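Local structure of ATP phosphoribosyltransferase (Methanobacterium thermoautotrophicum, 2VD3) at residues 3-8 / 201-206; 18-23 / 28-33; 40-43 / 48-51; 66-71 / 84-89; 74-79 / 183-188. The protein probably catalyses the magnesium-dependent condensation of ATP with 5-phosphoribose 1-diphosphate, the first step of histidine biosynthesis, and is captured here with histidine bound. All blocks are in the same frame, centred on the assembly; numbering follows the deposited sequence. Where two conformers were deposited one is given.

Overall arrangement
All five contacts are buried and all reach one mixed sheet. Interactions 4 and 5 lie nearest the chain centre, their own centres about 12 and 11 Å from it, with 1, 2 and 3 farther out. Interactions 1, 4 and 5 are apolar meetings of a few side-chain carbons: 1 and 4 lie on the face covered by helix 197-212, whereas 5 joins helix 73-79 to the other face of strand 173-188. In 2 and 3 backbone hydrogen bonds join the apolar packing. Interactions 1, 2 and 3 all have residues touching a second subunit; no other chain touches the segments of 4. Interaction 3 pairs strands directly, while 4 reaches across an intervening strand, 173-188, which 5 also uses.

Interaction 1. Residues 3-8 / 201-206; sequences PKIRIA and EELRTG
Leu-203 meets Ile-5 and Ile-7 by one methyl group, an example of a helix resting on a strand through a single side chain. Two residues earlier, Glu-201 works within the helix. Its OE1 uses the syn lone pair to receive Arg-204 NH2 at 2.8 Å, lying close to the guanidinium plane, and it has a second partner in the hydroxyl of Tyr-193. The carbonyl oxygen of Glu-201 is gripped twice by Thr-205, from opposite faces of its plane: by the backbone N as the ordinary helical bond, and by OG1 at 2.6 Å. Glu-202 is directed elsewhere, with His-44 as its polar partner and Phe-265 of the second subunit packed on it. At Leu-203, CG lies trans to the backbone N (chi1 -178°), and the side chain points toward the strand. Its CD2 makes the contact, settling 4.1 Å from Ile-5 CD1 and 4.3 Å from Ile-7 CD1, two residues that share one face of the strand. Ile-5 reaches it with CG1 placed between its own N and carbonyl carbon (chi1 56°), and the two side chains pass each other at a slant. Next comes Arg-204, whose NE forms a salt bridge with Glu-87, and then Thr-205, packed against Phe-265 of the second subunit. Helix 197-212 thus lies over strand 5-10, which runs parallel to its sheet neighbours 47-52 and 68-72; Leu-68, from the latter strand, completes the apolar layer by touching Ile-5, Ile-7 and Leu-203 alike.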
# COMPACT_ATOMS: atom_id res chain seq x y z
N PRO A 3 20.10 -30.16 -19.38
CA PRO A 3 19.72 -29.78 -18.02
C PRO A 3 19.23 -28.35 -17.85
O PRO A 3 19.79 -27.41 -18.42
CB PRO A 3 21.02 -29.98 -17.23
CG PRO A 3 22.14 -30.02 -18.27
CD PRO A 3 21.53 -29.89 -19.63
N LYS A 4 18.18 -28.21 -17.05
CA LYS A 4 17.66 -26.91 -16.63
C LYS A 4 18.18 -26.56 -15.24
O LYS A 4 18.38 -27.44 -14.40
CB LYS A 4 16.13 -26.94 -16.59
CG LYS A 4 15.46 -26.91 -17.96
CD LYS A 4 13.97 -26.60 -17.84
N ILE A 5 18.39 -25.27 -15.00
CA ILE A 5 18.68 -24.81 -13.65
C ILE A 5 17.66 -23.81 -13.12
O ILE A 5 17.05 -23.05 -13.88
CB ILE A 5 20.14 -24.27 -13.46
CG1 ILE A 5 20.45 -23.14 -14.45
CG2 ILE A 5 21.15 -25.44 -13.50
CD1 ILE A 5 21.70 -22.34 -14.12
N ARG A 6 17.49 -23.83 -11.81
CA ARG A 6 16.60 -22.93 -11.13
C ARG A 6 17.44 -22.10 -10.17
O ARG A 6 18.17 -22.65 -9.34
CB ARG A 6 15.51 -23.72 -10.38
CG ARG A 6 14.50 -22.86 -9.64
CD ARG A 6 13.61 -23.71 -8.72
NE ARG A 6 12.62 -24.44 -9.50
CZ ARG A 6 12.03 -25.56 -9.13
NH1 ARG A 6 11.15 -26.13 -9.94
NH2 ARG A 6 12.31 -26.12 -7.95
N ILE A 7 17.37 -20.78 -10.32
CA ILE A 7 18.04 -19.85 -9.41
C ILE A 7 17.05 -19.12 -8.49
O ILE A 7 16.06 -18.53 -8.95
CB ILE A 7 18.99 -18.87 -10.14
CG1 ILE A 7 19.57 -17.84 -9.16
CG2 ILE A 7 18.31 -18.18 -11.30
CD1 ILE A 7 21.03 -17.44 -9.49
N ALA A 8 17.35 -19.17 -7.20
CA ALA A 8 16.55 -18.54 -6.17
C ALA A 8 16.96 -17.08 -6.04
O ALA A 8 18.11 -16.76 -5.76
CB ALA A 8 16.71 -19.28 -4.85
N GLU A 201 28.46 -22.77 -14.97
CA GLU A 201 29.61 -21.93 -15.32
C GLU A 201 29.26 -20.91 -16.41
O GLU A 201 29.87 -19.84 -16.48
CB GLU A 201 30.81 -22.78 -15.76
CG GLU A 201 31.48 -23.58 -14.63
CD GLU A 201 32.10 -22.71 -13.54
OE1 GLU A 201 32.01 -23.09 -12.35
OE2 GLU A 201 32.69 -21.66 -13.86
N GLU A 202 28.28 -21.24 -17.25
CA GLU A 202 27.81 -20.30 -18.26
C GLU A 202 27.16 -19.06 -17.60
O GLU A 202 27.50 -17.93 -17.94
CB GLU A 202 26.84 -20.98 -19.23
CG GLU A 202 26.38 -20.07 -20.36
CD GLU A 202 25.41 -20.73 -21.31
OE1 GLU A 202 25.41 -21.98 -21.40
OE2 GLU A 202 24.65 -19.99 -21.98
N LEU A 203 26.25 -19.30 -16.66
CA LEU A 203 25.65 -18.22 -15.89
C LEU A 203 26.70 -17.51 -15.04
O LEU A 203 26.69 -16.27 -14.92
CB LEU A 203 24.49 -18.75 -15.03
CG LEU A 203 23.70 -17.74 -14.18
CD1 LEU A 203 23.11 -16.59 -15.01
CD2 LEU A 203 22.60 -18.43 -13.40
N ARG A 204 27.62 -18.28 -14.46
CA ARG A 204 28.69 -17.73 -13.63
C ARG A 204 29.60 -16.80 -14.43
O ARG A 204 29.97 -15.74 -13.94
CB ARG A 204 29.51 -18.86 -13.01
CG ARG A 204 30.39 -18.47 -11.85
CD ARG A 204 31.13 -19.71 -11.37
NE ARG A 204 32.04 -19.44 -10.27
CZ ARG A 204 32.81 -20.36 -9.70
NH1 ARG A 204 33.61 -20.03 -8.69
NH2 ARG A 204 32.79 -21.62 -10.13
N THR A 205 29.96 -17.19 -15.66
CA THR A 205 30.75 -16.31 -16.53
C THR A 205 29.99 -15.02 -16.83
O THR A 205 30.57 -13.94 -16.80
CB THR A 205 31.17 -17.01 -17.85
OG1 THR A 205 31.72 -18.31 -17.56
CG2 THR A 205 32.23 -16.19 -18.59
N GLY A 206 28.69 -15.14 -17.11
CA GLY A 206 27.84 -13.99 -17.44
C GLY A 206 27.79 -13.00 -16.30
O GLY A 206 28.07 -11.81 -16.48

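Interaction 2. Residues 18-23 / 28-33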
# COMPACT_ATOMS: atom_id res chain seq x y z
N PRO A 18 18.51 -5.31 -7.41
CA PRO A 18 19.85 -5.41 -8.01
C PRO A 18 20.18 -6.81 -8.56
O PRO A 18 20.91 -6.92 -9.56
CB PRO A 18 20.79 -5.05 -6.86
CG PRO A 18 19.94 -4.35 -5.87
CD PRO A 18 18.58 -4.93 -5.99
N ALA A 19 19.66 -7.85 -7.91
CA ALA A 19 19.80 -9.24 -8.38
C ALA A 19 19.10 -9.44 -9.73
O ALA A 19 19.63 -10.09 -10.63
CB ALA A 19 19.26 -10.21 -7.34
N ILE A 20 17.92 -8.86 -9.87
CA ILE A 20 17.19 -8.90 -11.13
C ILE A 20 17.96 -8.14 -12.22
O ILE A 20 18.12 -8.65 -13.34
CB ILE A 20 15.72 -8.42 -10.95
CG1 ILE A 20 14.94 -9.48 -10.16
CG2 ILE A 20 15.05 -8.14 -12.28
CD1 ILE A 20 13.60 -9.00 -9.57
N ARG A 21 18.48 -6.95 -11.87
CA ARG A 21 19.29 -6.13 -12.80
C ARG A 21 20.59 -6.81 -13.24
O ARG A 21 20.98 -6.71 -14.40
CB ARG A 21 19.61 -4.76 -12.20
CG ARG A 21 18.61 -3.67 -12.53
CD ARG A 21 19.03 -2.33 -11.92
NE ARG A 21 19.13 -2.39 -10.46
CZ ARG A 21 18.20 -1.95 -9.61
NH1 ARG A 21 17.08 -1.39 -10.05
NH2 ARG A 21 18.40 -2.07 -8.30
N LEU A 22 21.24 -7.50 -12.31
CA LEU A 22 22.48 -8.22 -12.60
C LEU A 22 22.26 -9.36 -13.60
O LEU A 22 23.00 -9.49 -14.58
CB LEU A 22 23.10 -8.73 -11.30
CG LEU A 22 24.06 -9.91 -11.30
CD1 LEU A 22 25.39 -9.55 -11.93
CD2 LEU A 22 24.26 -10.39 -9.86
N LEU A 23 21.23 -10.18 -13.37
CA LEU A 23 20.86 -11.24 -14.31
C LEU A 23 20.54 -10.67 -15.70
O LEU A 23 20.99 -11.20 -16.72
CB LEU A 23 19.69 -12.06 -13.76
CG LEU A 23 19.98 -12.95 -12.54
CD1 LEU A 23 18.69 -13.51 -11.94
CD2 LEU A 23 20.93 -14.08 -12.88
N VAL A 28 20.62 -12.89 -18.86
CA VAL A 28 19.66 -13.82 -18.27
C VAL A 28 18.53 -13.05 -17.59
O VAL A 28 18.11 -13.38 -16.48
CB VAL A 28 20.37 -14.81 -17.27
CG1 VAL A 28 19.38 -15.78 -16.64
CG2 VAL A 28 21.45 -15.61 -17.99
N GLY A 29 18.02 -12.02 -18.26
CA GLY A 29 16.91 -11.24 -17.74
C GLY A 29 15.63 -12.06 -17.66
O GLY A 29 15.46 -13.04 -18.38
N LEU A 30 14.73 -11.65 -16.77
CA LEU A 30 13.44 -12.29 -16.60
C LEU A 30 12.62 -12.20 -17.89
O LEU A 30 12.54 -11.13 -18.50
CB LEU A 30 12.66 -11.66 -15.45
CG LEU A 30 13.27 -11.69 -14.04
CD1 LEU A 30 12.45 -10.79 -13.12
CD2 LEU A 30 13.33 -13.10 -13.49
N LYS A 31 12.03 -13.32 -18.29
CA LYS A 31 11.31 -13.40 -19.56
C LYS A 31 9.84 -13.73 -19.38
O LYS A 31 9.50 -14.83 -18.93
CB LYS A 31 11.94 -14.46 -20.47
CG LYS A 31 11.45 -14.44 -21.91
CD LYS A 31 11.63 -15.81 -22.55
CE LYS A 31 11.66 -15.70 -24.06
NZ LYS A 31 11.46 -17.04 -24.69
N ASP A 32 8.99 -12.78 -19.74
CA ASP A 32 7.53 -12.96 -19.78
C ASP A 32 6.94 -13.28 -18.41
O ASP A 32 6.02 -14.10 -18.28
CB ASP A 32 7.14 -14.04 -20.81
CG ASP A 32 7.56 -13.68 -22.22
OD1 ASP A 32 7.40 -12.50 -22.60
OD2 ASP A 32 8.03 -14.57 -22.96
N THR A 33 7.48 -12.61 -17.39
CA THR A 33 7.11 -12.85 -16.00
C THR A 33 5.70 -12.38 -15.71
O THR A 33 5.45 -11.18 -15.61
CB THR A 33 8.07 -12.14 -15.04
OG1 THR A 33 9.42 -12.36 -15.46
CG2 THR A 33 7.88 -12.64 -13.59
O HOH W 1 16.49 -10.56 -14.41
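Leu-23 O accepts the backbone N of Val-28 at 2.8 Å, with an N-H...O angle of 149° and the donor tilted out of the carbonyl plane. A bond from a residue to the carbonyl five positions earlier is a familiar way of ending a helix, and here it turns the chain back beside helix 16-25. The amide of Gly-29 comes close to the same oxygen, but its angle is too poor for a bond. The turn is tight enough to bring Leu-23 CB within 3.4 Å of Val-28 O, while the side chains themselves meet more loosely, CD2 of Leu-23 lying 4.4 Å from CG1 of Val-28. One helical turn earlier a water takes over: it donates to Ile-20 O at 2.7 Å and accepts a weak bond from Leu-30 N, linking the helix to the start of the returning segment. The same two residues also make an apolar contact. CD1 of Leu-30 lies against CG1, CG2 and CD1 of Ile-20, nearest to CG2 at 3.8 Å, and the two side chains cross at about a right angle. Ile-20 offers that methyl because CG2 is trans to its backbone N, CG1 standing beside the N (chi1 -71°). Val-28 also packs on Leu-203, and Leu-30 on Val-49 and Phe-51. Farther along, Asp-32 bonds to the backbone of Arg-93 of the second subunit. The helix and its return form the first part of a beta-alpha-beta connection between parallel strands 5-10 and 47-52, elaborated by strands 30-31 and 39-42, in a domain of the periplasmic-binding-protein type.

Interaction 3. Residues 40-43 / 48-51; sequences SKTQ and EVMF
Ser-40 and Val-49 form an antiparallel hydrogen-bonded pair in the beta hairpin of strands 39-42 and 47-52, and the two faces of this hairpin are packed unequally. Val-49 N gives Ser-40 O a bond of 2.8 Å that is almost straight (167°); the return bond, Ser-40 N to Val-49 O at 2.9 Å, lies in the carbonyl plane but is more bent (145°). The face bearing these two residues is the tight one. CG2 of Thr-42 comes to 3.6 Å from CG2 of Val-49, the side chains crossing nearly at right angles. With chi1 66°, Thr-42 puts its hydroxyl between N and carbonyl carbon, toward Ile-47 O, and leaves the methyl for the valine. The other valine methyl, CG1, lies 3.9 Å over one face of the Phe-51 ring, displaced toward the rim, while Ser-40 CB approaches the same ring obliquely. Leu-30 covers this group, touching Ser-40, Val-49 and Phe-51. The face carrying Lys-41 and Glu-48 is looser: their side chains diverge, and Glu-48 touches the partner strand only near its backbone, with CA 3.5 Å and CB 3.6 Å from Ser-40 O. The carboxylate is spent instead on a salt bridge from OE1 to Arg-6 NE on the adjoining strand, and Lys-41 packs on Thr-164 of the second subunit. The serine hydroxyl, also hydrogen-bonded to Thr-33 OG1, turns to the next residue of its own strand, where Ser-40 OG donates to a lone pair of Lys-41 O at 2.9 Å, in the carbonyl plane.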
# COMPACT_ATOMS: atom_id res chain seq x y z
N SER A 40 9.58 -17.92 -12.87
CA SER A 40 9.63 -17.13 -14.09
C SER A 40 10.69 -17.69 -15.03
O SER A 40 11.77 -18.08 -14.59
CB SER A 40 9.96 -15.67 -13.78
OG SER A 40 10.16 -14.93 -14.98
N LYS A 41 10.39 -17.70 -16.32
CA LYS A 41 11.40 -17.98 -17.33
C LYS A 41 12.39 -16.80 -17.43
O LYS A 41 12.11 -15.69 -16.95
CB LYS A 41 10.76 -18.27 -18.69
CG LYS A 41 9.72 -19.40 -18.65
CD LYS A 41 9.36 -19.92 -20.03
CE LYS A 41 8.45 -18.98 -20.78
NZ LYS A 41 8.06 -19.57 -22.08
N THR A 42 13.55 -17.07 -18.02
CA THR A 42 14.55 -16.03 -18.29
C THR A 42 14.86 -16.02 -19.78
O THR A 42 14.30 -16.82 -20.53
CB THR A 42 15.85 -16.26 -17.49
OG1 THR A 42 16.50 -17.46 -17.95
CG2 THR A 42 15.56 -16.39 -16.01
N GLN A 43 15.75 -15.12 -20.20
CA GLN A 43 16.15 -15.03 -21.62
C GLN A 43 16.91 -16.27 -22.09
O GLN A 43 17.01 -16.52 -23.29
CB GLN A 43 16.97 -13.77 -21.90
CG GLN A 43 16.23 -12.45 -21.67
CD GLN A 43 15.01 -12.28 -22.54
OE1 GLN A 43 15.03 -12.58 -23.74
NE2 GLN A 43 13.93 -11.79 -21.95
N GLU A 48 15.61 -20.90 -15.16
CA GLU A 48 14.42 -20.31 -14.57
C GLU A 48 14.73 -19.66 -13.21
O GLU A 48 15.76 -19.93 -12.58
CB GLU A 48 13.28 -21.33 -14.46
CG GLU A 48 13.22 -22.05 -13.14
CD GLU A 48 12.39 -23.31 -13.17
OE1 GLU A 48 12.58 -24.14 -12.25
OE2 GLU A 48 11.56 -23.48 -14.10
N VAL A 49 13.83 -18.77 -12.79
CA VAL A 49 13.99 -18.04 -11.55
C VAL A 49 12.87 -18.42 -10.60
O VAL A 49 11.70 -18.44 -10.99
CB VAL A 49 14.04 -16.51 -11.79
CG1 VAL A 49 13.83 -15.73 -10.49
CG2 VAL A 49 15.36 -16.13 -12.45
N MET A 50 13.25 -18.78 -9.37
CA MET A 50 12.29 -18.94 -8.29
C MET A 50 12.37 -17.76 -7.32
O MET A 50 13.42 -17.52 -6.71
CB MET A 50 12.50 -20.25 -7.54
CG MET A 50 11.45 -20.46 -6.45
SD MET A 50 11.53 -22.00 -5.53
CE MET A 50 13.15 -21.85 -4.77
N PHE A 51 11.26 -17.05 -7.17
CA PHE A 51 11.17 -15.99 -6.19
C PHE A 51 10.98 -16.53 -4.77
O PHE A 51 9.96 -17.12 -4.44
CB PHE A 51 10.07 -15.00 -6.56
CG PHE A 51 10.37 -14.23 -7.81
CD1 PHE A 51 9.52 -14.30 -8.90
CD2 PHE A 51 11.52 -13.44 -7.90
CE1 PHE A 51 9.80 -13.59 -10.07
CE2 PHE A 51 11.82 -12.74 -9.05
CZ PHE A 51 10.96 -12.81 -10.14

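Interaction 4. Residues 66-71 / 84-89; sequences ADLGIT and EILEDL
Leu-68 and Leu-86 touch although their strands are not neighbours: strand 173-188 runs between them, antiparallel to both, so the contact is made over its top. The arrangement is that of a beta-alpha-beta crossover, in which strand 68-72 leads through helix 73-79 to strand 84-88, skipping one place in the sheet. The touching parts consequently point much the same way, 23° apart; the CA atoms of Leu-68 and Glu-84 are 9.1 Å apart and those of Ile-70 and Leu-89 8.6 Å. A classic beta bulge adds to the oddity, since two consecutive residues, Leu-86 and Glu-87, stand opposite the single residue Leu-186; Leu-86 takes helix-like backbone angles there. Two apolar contacts span the middle strand. In the first, CD2 of Leu-68 lies 3.6 Å from CD1 of Leu-86, with Ala-188 touching both. In the second, Ile-70 and Leu-89 meet, with Val-184 touching both. Ala-188, Leu-186 and Val-184 of the middle strand lie under the two pairs. Helix 197-212 covers this layer: Ile-200 and Leu-203 rest on Leu-68, while Ile-207 and Ile-211 rest on Leu-89. The bulged strand is also tied by charge, Glu-87 pairing with Arg-208. In both pairs the partners cross at about a right angle. At Ile-70, chi1 of -67° swings CG1 toward the backbone N and leaves the branch methyl CG2 facing Leu-89 CD1, at 3.8 Å.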
# COMPACT_ATOMS: atom_id res chain seq x y z
N ALA A 66 16.48 -25.30 -5.17
CA ALA A 66 17.11 -24.40 -6.15
C ALA A 66 18.56 -24.85 -6.35
O ALA A 66 19.25 -25.20 -5.40
CB ALA A 66 17.08 -22.96 -5.66
N ASP A 67 19.01 -24.83 -7.60
CA ASP A 67 20.40 -25.15 -7.92
C ASP A 67 21.35 -24.07 -7.47
O ASP A 67 22.47 -24.35 -7.04
CB ASP A 67 20.55 -25.35 -9.42
CG ASP A 67 19.56 -26.32 -9.97
OD1 ASP A 67 19.79 -27.53 -9.81
OD2 ASP A 67 18.55 -25.86 -10.54
N LEU A 68 20.90 -22.83 -7.59
CA LEU A 68 21.69 -21.65 -7.28
C LEU A 68 20.80 -20.65 -6.55
O LEU A 68 19.57 -20.70 -6.67
CB LEU A 68 22.24 -21.00 -8.56
CG LEU A 68 23.14 -21.80 -9.51
CD1 LEU A 68 23.09 -21.26 -10.93
CD2 LEU A 68 24.56 -21.80 -9.03
N GLY A 69 21.43 -19.76 -5.79
CA GLY A 69 20.71 -18.71 -5.09
C GLY A 69 21.52 -17.44 -5.05
O GLY A 69 22.74 -17.46 -5.20
N ILE A 70 20.84 -16.31 -4.88
CA ILE A 70 21.50 -15.03 -4.68
C ILE A 70 20.95 -14.56 -3.36
O ILE A 70 19.76 -14.32 -3.25
CB ILE A 70 21.13 -14.03 -5.79
CG1 ILE A 70 21.68 -14.49 -7.15
CG2 ILE A 70 21.59 -12.59 -5.42
CD1 ILE A 70 21.22 -13.63 -8.33
N THR A 71 21.80 -14.46 -2.35
CA THR A 71 21.36 -13.97 -1.04
C THR A 71 22.52 -13.41 -0.23
O THR A 71 23.67 -13.42 -0.69
CB THR A 71 20.52 -15.04 -0.24
OG1 THR A 71 19.94 -14.42 0.91
CG2 THR A 71 21.36 -16.23 0.19
N GLU A 84 27.71 -24.18 -1.56
CA GLU A 84 28.95 -23.68 -2.17
C GLU A 84 28.80 -22.20 -2.54
O GLU A 84 27.88 -21.86 -3.27
CB GLU A 84 29.30 -24.48 -3.43
CG GLU A 84 29.30 -26.00 -3.28
CD GLU A 84 30.24 -26.49 -2.19
OE1 GLU A 84 29.87 -27.44 -1.50
OE2 GLU A 84 31.33 -25.92 -2.01
N ILE A 85 29.70 -21.34 -2.06
CA ILE A 85 29.73 -19.93 -2.48
C ILE A 85 30.51 -19.82 -3.78
O ILE A 85 31.68 -20.18 -3.82
CB ILE A 85 30.34 -18.98 -1.39
CG1 ILE A 85 29.49 -18.97 -0.12
CG2 ILE A 85 30.49 -17.55 -1.93
CD1 ILE A 85 30.18 -18.31 1.08
N LEU A 86 29.86 -19.33 -4.84
CA LEU A 86 30.48 -19.22 -6.17
C LEU A 86 31.16 -17.88 -6.46
O LEU A 86 32.26 -17.86 -7.02
CB LEU A 86 29.46 -19.54 -7.27
CG LEU A 86 28.94 -20.99 -7.35
CD1 LEU A 86 28.12 -21.18 -8.62
CD2 LEU A 86 30.10 -22.01 -7.29
N GLU A 87 30.49 -16.78 -6.10
CA GLU A 87 30.98 -15.43 -6.38
C GLU A 87 30.49 -14.46 -5.33
O GLU A 87 29.39 -14.61 -4.80
CB GLU A 87 30.45 -14.91 -7.73
CG GLU A 87 30.83 -15.70 -8.96
CD GLU A 87 32.32 -15.72 -9.21
OE1 GLU A 87 32.81 -16.75 -9.70
OE2 GLU A 87 33.00 -14.72 -8.93
N ASP A 88 31.31 -13.47 -5.02
CA ASP A 88 30.82 -12.32 -4.29
C ASP A 88 30.25 -11.35 -5.32
O ASP A 88 30.86 -11.14 -6.37
CB ASP A 88 31.92 -11.66 -3.47
CG ASP A 88 31.43 -10.41 -2.75
OD1 ASP A 88 31.25 -9.38 -3.43
OD2 ASP A 88 31.21 -10.45 -1.52
N LEU A 89 29.08 -10.78 -5.03
CA LEU A 89 28.36 -9.97 -6.02
C LEU A 89 28.53 -8.46 -5.87
O LEU A 89 27.96 -7.69 -6.65
CB LEU A 89 26.89 -10.38 -6.07
CG LEU A 89 26.68 -11.85 -6.45
CD1 LEU A 89 25.23 -12.25 -6.32
CD2 LEU A 89 27.22 -12.15 -7.84

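Interaction 5. Residues 74-79 / 183-188; sequences DLIVER and SVKLIA
Ile-76 carries the helix side of this contact, reaching Ile-187 and Lys-185 on strand 173-188, and the residues around it make polar contacts elsewhere. Asp-74 comes first, near the helix start. Its OD2 makes a short but bent and weak bond to Leu-75 N, its backbone N is bound by Ser-182 OG, and its carbonyl oxygen accepts Glu-78 N at 2.8 Å. Two positions on, Ile-76 points at the strand. With CG1 beside the backbone N (chi1 -56°) and the chain extended beyond it, CD1 becomes the leading atom. It meets CG2 of Ile-187 tip to tip at 3.5 Å and comes to 4.1 Å from CB of Lys-185, whose side chain it crosses at about a right angle. Thr-71, Pro-58 and Val-83 also pack on Ile-76, while Ile-85 and Val-61 flank Ile-187. Farther along, Glu-78 turns to the amides of Gly-124 and Ile-125 at the start of helix 123-132. Arg-79 is paired with Asp-56 and also reaches the carbonyl of Glu-141 of the third subunit. On the strand, Lys-185 divides its roles: only its root touches the isoleucine, because the chain bends at chi2 (-74°) and takes NZ away to a salt bridge with Asp-88 OD2, which also accepts Ser-183 OG. The side-chain contact between the two segments is therefore apolar, while the lysine's charge is directed to Asp-88, which probably balances it away from the isoleucines.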
# COMPACT_ATOMS: atom_id res chain seq x y z
N ASP A 74 25.27 -12.91 5.56
CA ASP A 74 24.76 -13.00 6.92
C ASP A 74 23.71 -14.10 7.07
O ASP A 74 23.72 -14.87 8.03
CB ASP A 74 24.21 -11.65 7.40
CG ASP A 74 23.24 -11.00 6.40
OD1 ASP A 74 22.88 -9.84 6.63
OD2 ASP A 74 22.83 -11.62 5.40
N LEU A 75 22.80 -14.17 6.10
CA LEU A 75 21.71 -15.15 6.13
C LEU A 75 22.26 -16.56 5.93
O LEU A 75 21.89 -17.47 6.66
CB LEU A 75 20.61 -14.78 5.11
CG LEU A 75 19.99 -13.37 5.28
CD1 LEU A 75 19.04 -13.00 4.15
CD2 LEU A 75 19.29 -13.20 6.63
N ILE A 76 23.18 -16.71 4.97
CA ILE A 76 23.88 -17.98 4.74
C ILE A 76 24.59 -18.44 6.02
O ILE A 76 24.47 -19.60 6.41
CB ILE A 76 24.92 -17.87 3.58
CG1 ILE A 76 24.25 -17.39 2.29
CG2 ILE A 76 25.63 -19.20 3.37
CD1 ILE A 76 25.21 -17.09 1.15
N VAL A 77 25.29 -17.53 6.68
CA VAL A 77 26.00 -17.90 7.90
C VAL A 77 25.04 -18.21 9.05
O VAL A 77 25.24 -19.21 9.76
CB VAL A 77 27.05 -16.85 8.32
CG1 VAL A 77 27.49 -17.07 9.76
CG2 VAL A 77 28.25 -16.94 7.39
N GLU A 78 24.00 -17.39 9.22
CA GLU A 78 23.03 -17.56 10.31
C GLU A 78 22.36 -18.93 10.27
O GLU A 78 22.26 -19.62 11.29
CB GLU A 78 21.98 -16.45 10.29
CG GLU A 78 20.95 -16.53 11.43
CD GLU A 78 21.53 -16.22 12.81
OE1 GLU A 78 22.63 -15.63 12.90
OE2 GLU A 78 20.87 -16.56 13.82
N ARG A 79 21.91 -19.33 9.08
CA ARG A 79 21.32 -20.65 8.88
C ARG A 79 22.33 -21.77 8.98
O ARG A 79 21.95 -22.92 9.23
CB ARG A 79 20.68 -20.72 7.50
CG ARG A 79 19.43 -19.92 7.37
CD ARG A 79 18.25 -20.69 7.89
NE ARG A 79 17.06 -20.23 7.19
CZ ARG A 79 15.95 -20.93 7.05
NH1 ARG A 79 14.93 -20.38 6.40
NH2 ARG A 79 15.84 -22.15 7.55
N SER A 183 28.05 -9.46 2.56
CA SER A 183 27.94 -9.05 1.19
C SER A 183 27.04 -10.07 0.52
O SER A 183 26.85 -11.17 1.05
CB SER A 183 29.32 -9.01 0.55
OG SER A 183 29.25 -8.68 -0.82
N VAL A 184 26.48 -9.69 -0.63
CA VAL A 184 25.62 -10.59 -1.39
C VAL A 184 26.45 -11.61 -2.18
O VAL A 184 27.44 -11.28 -2.84
CB VAL A 184 24.65 -9.82 -2.32
CG1 VAL A 184 23.85 -10.80 -3.16
CG2 VAL A 184 23.70 -8.97 -1.49
N LYS A 185 26.02 -12.86 -2.13
CA LYS A 185 26.78 -13.94 -2.74
C LYS A 185 25.94 -14.67 -3.77
O LYS A 185 24.72 -14.67 -3.67
CB LYS A 185 27.25 -14.92 -1.66
CG LYS A 185 27.99 -14.26 -0.53
CD LYS A 185 29.38 -13.84 -0.94
CE LYS A 185 30.14 -13.20 0.21
NZ LYS A 185 31.58 -12.96 -0.12
N LEU A 186 26.60 -15.26 -4.76
CA LEU A 186 25.98 -16.29 -5.61
C LEU A 186 26.38 -17.63 -5.03
O LEU A 186 27.58 -17.91 -4.86
CB LEU A 186 26.45 -16.19 -7.07
CG LEU A 186 25.97 -17.30 -8.02
CD1 LEU A 186 24.51 -17.12 -8.40
CD2 LEU A 186 26.85 -17.42 -9.27
N ILE A 187 25.39 -18.47 -4.73
CA ILE A 187 25.66 -19.78 -4.13
C ILE A 187 25.14 -20.92 -4.97
O ILE A 187 24.37 -20.71 -5.91
CB ILE A 187 25.10 -19.92 -2.68
CG1 ILE A 187 23.60 -19.64 -2.63
CG2 ILE A 187 25.88 -19.03 -1.72
CD1 ILE A 187 22.95 -20.00 -1.30
N ALA A 188 25.56 -22.14 -4.63
CA ALA A 188 25.20 -23.30 -5.41
C ALA A 188 25.06 -24.56 -4.57
O ALA A 188 25.79 -24.76 -3.59
CB ALA A 188 26.24 -23.53 -6.52